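Local coordinates for protein cytochrome P450 (Novosphingobium aromaticivorans, PDB 3OFT) that belongs to the cytochrome P450 family of haem proteins and holds an iron protoporphyrin IX inside a helix-rich fold, at residues V56-W61 with R334-G339; V281-N286 with V304-V309. One frame throughout, in Å; residues are numbered along the deposited sequence.

Interaction 1. Residues V56-W61 with R334-G339; sequences VVRELW and RHTTMG. With HEM (protoporphyrin IX containing Fe), chain D.
Arg-58 and Trp-61, one turn apart on helix 54-62, both meet Thr-336, and each uses a different branch of it. With chi1 at -58° Thr-336 sets OG1 beside its own backbone N and turns CG2 to the ring of Trp-61. That methyl sits over one face of the indole, 3.8 Å from the centroid of the Trp-61 six-membered ring, a CH-pi contact. Gly-339 shares this face; its CA comes within 3.6 Å of Trp-61 NE1, a close approach that a residue without a side chain permits. The indole N-H itself is satisfied at the ring's edge, donating to propionate oxygen O2A of the haem over 2.9 Å from NE1.

The Arg-58 chain leaves its helix extended, then bends at chi2 (76°), which swings the guanidinium over to the loop. There NH1 makes a weak bond to His-335 O (3.0 Å), which lies in the guanidinium plane. Thr-336 OG1 is a second acceptor, 2.9 Å from NH1, although the position of that oxygen is somewhat doubtful. NH2 goes on to Ile-333 O. The loop also pins itself: Gly-339 N bonds to Thr-336 O across a type I turn, and Thr-337 N gives a nearly straight bond (168°) to His-335 ND1, in the plane of the imidazole.

Chemically, the helix supplies the donors here, to loop oxygens and to the haem carboxylate, and ND1 of His-335, acting as an acceptor, is probably unprotonated.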
loop_
_atom_site.group_PDB
_atom_site.type_symbol
_atom_site.label_atom_id
_atom_site.label_comp_id
_atom_site.label_asym_id
_atom_site.label_seq_id
_atom_site.Cartn_x
_atom_site.Cartn_y
_atom_site.Cartn_z
ATOM N N VAL A 56 11.852 3.605 16.619
ATOM C CA VAL A 56 10.594 3.353 17.327
ATOM C C VAL A 56 9.568 2.747 16.371
ATOM O O VAL A 56 8.950 1.744 16.688
ATOM C CB VAL A 56 10.056 4.660 18.002
ATOM C CG1 VAL A 56 8.744 4.379 18.741
ATOM C CG2 VAL A 56 11.119 5.195 18.998
ATOM N N VAL A 57 9.431 3.337 15.176
ATOM C CA VAL A 57 8.517 2.808 14.125
ATOM C C VAL A 57 8.862 1.384 13.879
ATOM O O VAL A 57 7.989 0.480 13.929
ATOM C CB VAL A 57 8.662 3.558 12.765
ATOM C CG1 VAL A 57 7.787 2.875 11.639
ATOM C CG2 VAL A 57 8.223 4.996 12.918
ATOM N N ARG A 58 10.155 1.147 13.622
ATOM C CA ARG A 58 10.597 -0.205 13.277
ATOM C C ARG A 58 10.372 -1.247 14.421
ATOM O O ARG A 58 9.926 -2.398 14.175
ATOM C CB ARG A 58 12.064 -0.171 12.822
ATOM C CG ARG A 58 12.592 -1.487 12.394
ATOM C CD ARG A 58 12.073 -1.868 11.028
ATOM N NE ARG A 58 12.796 -3.051 10.533
ATOM C CZ ARG A 58 12.833 -3.436 9.258
ATOM N NH1 ARG A 58 12.187 -2.737 8.346
ATOM N NH2 ARG A 58 13.492 -4.534 8.911
ATOM N N GLU A 59 10.674 -0.866 15.654
ATOM C CA GLU A 59 10.531 -1.774 16.795
ATOM C C GLU A 59 9.067 -2.101 17.107
ATOM O O GLU A 59 8.703 -3.256 17.342
ATOM C CB GLU A 59 11.269 -1.264 18.044
ATOM C CG GLU A 59 10.565 -0.148 18.827
ATOM C CD GLU A 59 11.204 0.153 20.183
ATOM O OE1 GLU A 59 10.849 1.204 20.766
ATOM O OE2 GLU A 59 12.050 -0.647 20.649
ATOM N N LEU A 60 8.215 -1.094 17.119
ATOM C CA LEU A 60 6.805 -1.346 17.480
ATOM C C LEU A 60 6.039 -2.113 16.397
ATOM O O LEU A 60 5.169 -2.934 16.698
ATOM C CB LEU A 60 6.143 0.004 17.684
ATOM C CG LEU A 60 6.113 0.643 19.076
ATOM C CD1 LEU A 60 6.948 0.033 20.214
ATOM C CD2 LEU A 60 5.880 2.218 19.065
ATOM N N TRP A 61 6.387 -1.876 15.131
ATOM C CA TRP A 61 5.715 -2.544 14.008
ATOM C C TRP A 61 5.976 -4.043 14.068
ATOM O O TRP A 61 5.113 -4.860 13.712
ATOM C CB TRP A 61 6.249 -1.979 12.691
ATOM C CG TRP A 61 5.341 -2.148 11.485
ATOM C CD1 TRP A 61 4.709 -3.278 11.053
ATOM C CD2 TRP A 61 5.046 -1.132 10.536
ATOM N NE1 TRP A 61 4.000 -3.006 9.873
ATOM C CE2 TRP A 61 4.205 -1.695 9.549
ATOM C CE3 TRP A 61 5.408 0.210 10.427
ATOM C CZ2 TRP A 61 3.707 -0.947 8.461
ATOM C CZ3 TRP A 61 4.923 0.958 9.338
ATOM C CH2 TRP A 61 4.081 0.366 8.372
ATOM N N ARG A 334 14.864 -4.795 4.673
ATOM C CA ARG A 334 15.516 -3.965 5.692
ATOM C C ARG A 334 14.885 -2.589 5.864
ATOM O O ARG A 334 15.183 -1.884 6.826
ATOM C CB ARG A 334 17.019 -3.845 5.449
ATOM C CG ARG A 334 17.749 -5.138 5.905
ATOM C CD ARG A 334 19.220 -5.111 5.551
ATOM N NE ARG A 334 19.986 -4.199 6.404
ATOM C CZ ARG A 334 21.206 -3.727 6.120
ATOM N NH1 ARG A 334 21.814 -4.056 4.987
ATOM N NH2 ARG A 334 21.816 -2.915 6.976
ATOM N N HIS A 335 14.010 -2.201 4.949
ATOM C CA HIS A 335 13.237 -0.988 5.199
ATOM C C HIS A 335 11.765 -1.378 5.393
ATOM O O HIS A 335 11.429 -2.570 5.480
ATOM C CB HIS A 335 13.459 0.081 4.105
ATOM C CG HIS A 335 13.044 -0.356 2.727
ATOM N ND1 HIS A 335 11.731 -0.388 2.319
ATOM C CD2 HIS A 335 13.779 -0.712 1.653
ATOM C CE1 HIS A 335 11.669 -0.814 1.065
ATOM N NE2 HIS A 335 12.902 -0.975 0.625
ATOM N N THR A 336 10.912 -0.377 5.494
ATOM C CA THR A 336 9.571 -0.594 6.053
ATOM C C THR A 336 8.450 -0.304 5.059
ATOM O O THR A 336 7.280 -0.262 5.445
ATOM C CB THR A 336 9.468 0.140 7.421
ATOM O OG1 THR A 336 10.503 -0.365 8.288
ATOM C CG2 THR A 336 8.145 -0.119 8.122
ATOM N N THR A 337 8.773 -0.153 3.760
ATOM C CA THR A 337 7.702 0.132 2.776
ATOM C C THR A 337 6.591 -0.939 2.842
ATOM O O THR A 337 5.397 -0.610 2.773
ATOM C CB THR A 337 8.232 0.257 1.327
ATOM O OG1 THR A 337 9.153 1.346 1.288
ATOM C CG2 THR A 337 7.055 0.544 0.345
ATOM N N MET A 338 6.997 -2.201 3.012
ATOM C CA MET A 338 6.079 -3.311 3.018
ATOM C C MET A 338 5.775 -3.802 4.448
ATOM O O MET A 338 5.152 -4.834 4.621
ATOM C CB MET A 338 6.683 -4.444 2.176
ATOM C CG MET A 338 7.160 -3.994 0.783
ATOM S SD MET A 338 5.851 -3.272 -0.201
ATOM C CE MET A 338 4.758 -4.590 -0.212
ATOM N N GLY A 339 6.185 -3.034 5.445
ATOM C CA GLY A 339 5.976 -3.398 6.841
ATOM C C GLY A 339 7.135 -4.181 7.407
ATOM O O GLY A 339 8.257 -4.162 6.862
HETATM C CHA HEM D . 0.250 -6.195 4.238
HETATM C CHB HEM D . 2.109 -2.354 1.894
HETATM C CHC HEM D . 0.785 -4.317 -2.313
HETATM C CHD HEM D . -1.921 -7.515 0.043
HETATM C C1A HEM D . 0.926 -5.026 3.942
HETATM C C2A HEM D . 1.619 -4.214 4.913
HETATM C C3A HEM D . 2.141 -3.156 4.302
HETATM C C4A HEM D . 1.761 -3.234 2.889
HETATM C CMA HEM D . 2.924 -2.025 5.014
HETATM C CAA HEM D . 1.780 -4.551 6.424
HETATM C CBA HEM D . 0.523 -4.103 7.135
HETATM C CGA HEM D . 0.617 -4.286 8.642
HETATM O O1A HEM D . -0.428 -4.071 9.333
HETATM O O2A HEM D . 1.695 -4.641 9.215
HETATM C C1B HEM D . 1.931 -2.544 0.530
HETATM C C2B HEM D . 2.445 -1.699 -0.517
HETATM C C3B HEM D . 2.068 -2.265 -1.681
HETATM C C4B HEM D . 1.314 -3.467 -1.380
HETATM C CMB HEM D . 3.267 -0.420 -0.272
HETATM C CAB HEM D . 2.277 -1.834 -3.136
HETATM C CBB HEM D . 2.891 -0.690 -3.488
HETATM C C1C HEM D . -0.065 -5.363 -2.106
HETATM C C2C HEM D . -0.646 -6.237 -3.115
HETATM C C3C HEM D . -1.432 -7.113 -2.427
HETATM C C4C HEM D . -1.279 -6.875 -1.011
HETATM C CMC HEM D . -0.419 -6.102 -4.655
HETATM C CAC HEM D . -2.290 -8.302 -2.923
HETATM C CBC HEM D . -2.881 -8.312 -4.113
HETATM C C1D HEM D . -1.570 -7.482 1.353
HETATM C C2D HEM D . -2.131 -8.363 2.368
HETATM C C3D HEM D . -1.419 -7.974 3.650
HETATM C C4D HEM D . -0.539 -6.884 3.331
HETATM C CMD HEM D . -3.187 -9.507 2.161
HETATM C CAD HEM D . -1.670 -8.655 5.027
HETATM C CBD HEM D . -0.473 -9.595 5.254
HETATM C CGD HEM D . -0.621 -10.117 6.687
HETATM O O1D HEM D . -1.366 -9.547 7.511
HETATM O O2D HEM D . 0.049 -11.086 7.057
HETATM N NA HEM D . 1.051 -4.405 2.698
HETATM N NB HEM D . 1.297 -3.624 -0.049
HETATM N NC HEM D . -0.435 -5.812 -0.848
HETATM N ND HEM D . -0.663 -6.619 1.957
HETATM FE FE HEM D . 0.373 -5.159 0.933
HETATM O O HOH W 1 -1.617 -3.853 1.150
#

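Interaction 2. Residues V281-N286 with V304-V309; sequences VAVSRN and VYLPSV. With HEM (protoporphyrin IX containing Fe), chain D; HX2 ((2R,5R)-hexane-2,5-diol), chain E.
Val-281 O is gripped from several directions: Ser-308 OG donates to it over 2.7 Å, on a lone pair, and Ser-308 N over 3.1 Å, while water 3 gives it a further bond. The Ser-308 hydroxyl in turn accepts from water 2, which takes the N-H of Val-281. This polar knot sits just where the two strands end their pairing.

Beyond it, strands 282-286 and 304-307 run antiparallel, with an angle of 159° between their directions. Val-283 with Leu-306 and Arg-285 with Val-304 are the hydrogen-bonded pairs, each closed by two N-H to O=C bonds; Ala-282 with Pro-307 and Ser-284 with Tyr-305 are the non-hydrogen-bonded ones. On the face of Ala-282 and Ser-284, the Tyr-305 ring reaches along the neighbouring strand: its CE1 lies 3.3 Å from Ala-282 CB, and Ser-284 OG meets its edge 3.4 Å from CD2. The Tyr-305 hydroxyl is bonded to Asn-383.

The other face turns to the haem. Val-283 CG2 packs on Leu-306 CB at 3.9 Å, while Val-283 CG1 approaches the haem propionate. Arg-285, folded back by its chi2 of -67°, takes that carboxylate side-on: NH1 lies 2.9 Å from haem O1A and NH2 2.8 Å from haem O2A, the latter bond almost straight at 169°. NH1 also bonds to Ser-284 O, which further fixes the guanidinium's rotation. Ala-282 O, meanwhile, accepts from O1 of (2R,5R)-hexane-2,5-diol at 2.7 Å.

An antiparallel strand pair in the mixed sheet, with an arginine holding a haem propionate and the start of the same strand lining the pocket of the diol, is the familiar P450 design beside the haem.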
loop_
_atom_site.group_PDB
_atom_site.type_symbol
_atom_site.label_atom_id
_atom_site.label_comp_id
_atom_site.label_asym_id
_atom_site.label_seq_id
_atom_site.Cartn_x
_atom_site.Cartn_y
_atom_site.Cartn_z
ATOM N N VAL A 281 2.575 4.201 3.276
ATOM C CA VAL A 281 1.665 3.371 4.069
ATOM C C VAL A 281 1.887 3.582 5.571
ATOM O O VAL A 281 3.034 3.606 6.030
ATOM C CB VAL A 281 1.648 1.856 3.626
ATOM C CG1 VAL A 281 0.652 1.101 4.499
ATOM C CG2 VAL A 281 1.186 1.727 2.121
ATOM N N ALA A 282 0.801 3.800 6.319
ATOM C CA ALA A 282 0.866 3.817 7.796
ATOM C C ALA A 282 -0.141 2.832 8.333
ATOM O O ALA A 282 -1.186 2.599 7.671
ATOM C CB ALA A 282 0.582 5.252 8.380
ATOM N N VAL A 283 0.164 2.228 9.495
ATOM C CA VAL A 283 -0.721 1.223 10.081
ATOM C C VAL A 283 -1.056 1.537 11.526
ATOM O O VAL A 283 -0.322 2.281 12.210
ATOM C CB VAL A 283 -0.129 -0.206 10.017
ATOM C CG1 VAL A 283 0.119 -0.620 8.553
ATOM C CG2 VAL A 283 1.151 -0.334 10.918
ATOM N N SER A 284 -2.127 0.914 12.008
ATOM C CA SER A 284 -2.527 1.072 13.429
ATOM C C SER A 284 -2.322 -0.216 14.212
ATOM O O SER A 284 -2.371 -1.316 13.635
ATOM C CB SER A 284 -4.008 1.482 13.514
ATOM O OG SER A 284 -4.249 2.718 12.854
ATOM N N ARG A 285 -2.073 -0.098 15.522
ATOM C CA ARG A 285 -2.064 -1.282 16.395
ATOM C C ARG A 285 -2.787 -0.934 17.667
ATOM O O ARG A 285 -2.832 0.234 18.029
ATOM C CB ARG A 285 -0.611 -1.643 16.800
ATOM C CG ARG A 285 0.341 -2.027 15.619
ATOM C CD ARG A 285 -0.140 -3.343 15.004
ATOM N NE ARG A 285 0.853 -3.886 14.051
ATOM C CZ ARG A 285 0.701 -3.893 12.741
ATOM N NH1 ARG A 285 -0.377 -3.374 12.142
ATOM N NH2 ARG A 285 1.639 -4.473 11.999
ATOM N N ASN A 286 -3.296 -1.941 18.384
ATOM C CA ASN A 286 -3.853 -1.680 19.701
ATOM C C ASN A 286 -3.042 -2.495 20.687
ATOM O O ASN A 286 -2.780 -3.678 20.478
ATOM C CB ASN A 286 -5.374 -2.028 19.766
ATOM C CG ASN A 286 -5.684 -3.454 19.314
ATOM O OD1 ASN A 286 -5.525 -3.824 18.133
ATOM N ND2 ASN A 286 -6.185 -4.261 20.242
ATOM N N VAL A 304 -1.769 2.833 18.680
ATOM C CA VAL A 304 -0.462 3.292 18.219
ATOM C C VAL A 304 -0.481 3.379 16.685
ATOM O O VAL A 304 -0.911 2.421 16.024
ATOM C CB VAL A 304 0.663 2.299 18.611
ATOM C CG1 VAL A 304 2.023 2.900 18.247
ATOM C CG2 VAL A 304 0.568 1.924 20.111
ATOM N N TYR A 305 -0.053 4.511 16.136
ATOM C CA TYR A 305 -0.042 4.698 14.674
ATOM C C TYR A 305 1.415 4.698 14.209
ATOM O O TYR A 305 2.268 5.384 14.813
ATOM C CB TYR A 305 -0.698 6.028 14.317
ATOM C CG TYR A 305 -1.138 6.161 12.875
ATOM C CD1 TYR A 305 -0.465 7.014 12.010
ATOM C CD2 TYR A 305 -2.207 5.402 12.379
ATOM C CE1 TYR A 305 -0.883 7.158 10.686
ATOM C CE2 TYR A 305 -2.618 5.526 11.053
ATOM C CZ TYR A 305 -1.944 6.405 10.226
ATOM O OH TYR A 305 -2.351 6.559 8.922
ATOM N N LEU A 306 1.688 3.941 13.148
ATOM C CA LEU A 306 3.047 3.675 12.685
ATOM C C LEU A 306 3.207 4.067 11.218
ATOM O O LEU A 306 2.757 3.334 10.345
ATOM C CB LEU A 306 3.362 2.179 12.827
ATOM C CG LEU A 306 3.133 1.549 14.189
ATOM C CD1 LEU A 306 3.452 0.070 14.120
ATOM C CD2 LEU A 306 4.005 2.230 15.276
ATOM N N PRO A 307 3.888 5.196 10.945
ATOM C CA PRO A 307 4.111 5.625 9.588
ATOM C C PRO A 307 5.414 5.084 9.026
ATOM O O PRO A 307 6.480 5.405 9.521
ATOM C CB PRO A 307 4.153 7.140 9.701
ATOM C CG PRO A 307 4.711 7.392 11.075
ATOM C CD PRO A 307 4.266 6.233 11.927
ATOM N N SER A 308 5.332 4.298 7.962
ATOM C CA SER A 308 6.563 3.751 7.359
ATOM C C SER A 308 7.545 4.835 6.882
ATOM O O SER A 308 8.754 4.610 6.958
ATOM C CB SER A 308 6.258 2.774 6.219
ATOM O OG SER A 308 5.563 3.450 5.180
ATOM N N VAL A 309 7.037 5.993 6.453
ATOM C CA VAL A 309 7.887 7.097 5.973
ATOM C C VAL A 309 8.903 7.529 7.053
ATOM O O VAL A 309 10.020 7.885 6.719
ATOM C CB VAL A 309 7.051 8.320 5.451
ATOM C CG1 VAL A 309 6.274 8.972 6.604
ATOM C CG2 VAL A 309 7.960 9.376 4.708
HETATM C CHA HEM D . 0.250 -6.195 4.238
HETATM C CHB HEM D . 2.109 -2.354 1.894
HETATM C CHC HEM D . 0.785 -4.317 -2.313
HETATM C CHD HEM D . -1.921 -7.515 0.043
HETATM C C1A HEM D . 0.926 -5.026 3.942
HETATM C C2A HEM D . 1.619 -4.214 4.913
HETATM C C3A HEM D . 2.141 -3.156 4.302
HETATM C C4A HEM D . 1.761 -3.234 2.889
HETATM C CMA HEM D . 2.924 -2.025 5.014
HETATM C CAA HEM D . 1.780 -4.551 6.424
HETATM C CBA HEM D . 0.523 -4.103 7.135
HETATM C CGA HEM D . 0.617 -4.286 8.642
HETATM O O1A HEM D . -0.428 -4.071 9.333
HETATM O O2A HEM D . 1.695 -4.641 9.215
HETATM C C1B HEM D . 1.931 -2.544 0.530
HETATM C C2B HEM D . 2.445 -1.699 -0.517
HETATM C C3B HEM D . 2.068 -2.265 -1.681
HETATM C C4B HEM D . 1.314 -3.467 -1.380
HETATM C CMB HEM D . 3.267 -0.420 -0.272
HETATM C CAB HEM D . 2.277 -1.834 -3.136
HETATM C CBB HEM D . 2.891 -0.690 -3.488
HETATM C C1C HEM D . -0.065 -5.363 -2.106
HETATM C C2C HEM D . -0.646 -6.237 -3.115
HETATM C C3C HEM D . -1.432 -7.113 -2.427
HETATM C C4C HEM D . -1.279 -6.875 -1.011
HETATM C CMC HEM D . -0.419 -6.102 -4.655
HETATM C CAC HEM D . -2.290 -8.302 -2.923
HETATM C CBC HEM D . -2.881 -8.312 -4.113
HETATM C C1D HEM D . -1.570 -7.482 1.353
HETATM C C2D HEM D . -2.131 -8.363 2.368
HETATM C C3D HEM D . -1.419 -7.974 3.650
HETATM C C4D HEM D . -0.539 -6.884 3.331
HETATM C CMD HEM D . -3.187 -9.507 2.161
HETATM C CAD HEM D . -1.670 -8.655 5.027
HETATM C CBD HEM D . -0.473 -9.595 5.254
HETATM C CGD HEM D . -0.621 -10.117 6.687
HETATM O O1D HEM D . -1.366 -9.547 7.511
HETATM O O2D HEM D . 0.049 -11.086 7.057
HETATM N NA HEM D . 1.051 -4.405 2.698
HETATM N NB HEM D . 1.297 -3.624 -0.049
HETATM N NC HEM D . -0.435 -5.812 -0.848
HETATM N ND HEM D . -0.663 -6.619 1.957
HETATM FE FE HEM D . 0.373 -5.159 0.933
HETATM C C1 HX2 E . -5.508 0.066 6.983
HETATM O O1 HX2 E . -3.714 1.547 7.743
HETATM C C2 HX2 E . -4.218 0.811 6.608
HETATM O O2 HX2 E . -3.070 -2.217 2.876
HETATM C C3 HX2 E . -3.146 -0.085 5.981
HETATM C C4 HX2 E . -3.660 -0.866 4.759
HETATM C C5 HX2 E . -2.511 -1.390 3.888
HETATM C C6 HX2 E . -1.535 -2.234 4.733
HETATM O O HOH W 2 4.808 2.135 2.841
HETATM O O HOH W 3 4.044 6.407 6.073
HETATM O O HOH W 1 -1.617 -3.853 1.150
#

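Overall arrangement
Along the chain the order is 56-61, 281-286, 304-309, 334-339, so the strand pair of interaction 2 falls between the two halves of interaction 1. Their centres lie 9 Å apart, on the same side of the chain's centre. Trp-61 joins them: its ring has the 334-339 loop over one face, and its CZ3 comes within 3.4 Å of Leu-306 O. Helix 54-62 thus packs against strand 303-307 of the mixed sheet as well as the loop. Trp-61 and Arg-285, one from each contact, both bond haem O2A, so helix and sheet together fix one propionate, while the loop runs on toward Cys-345.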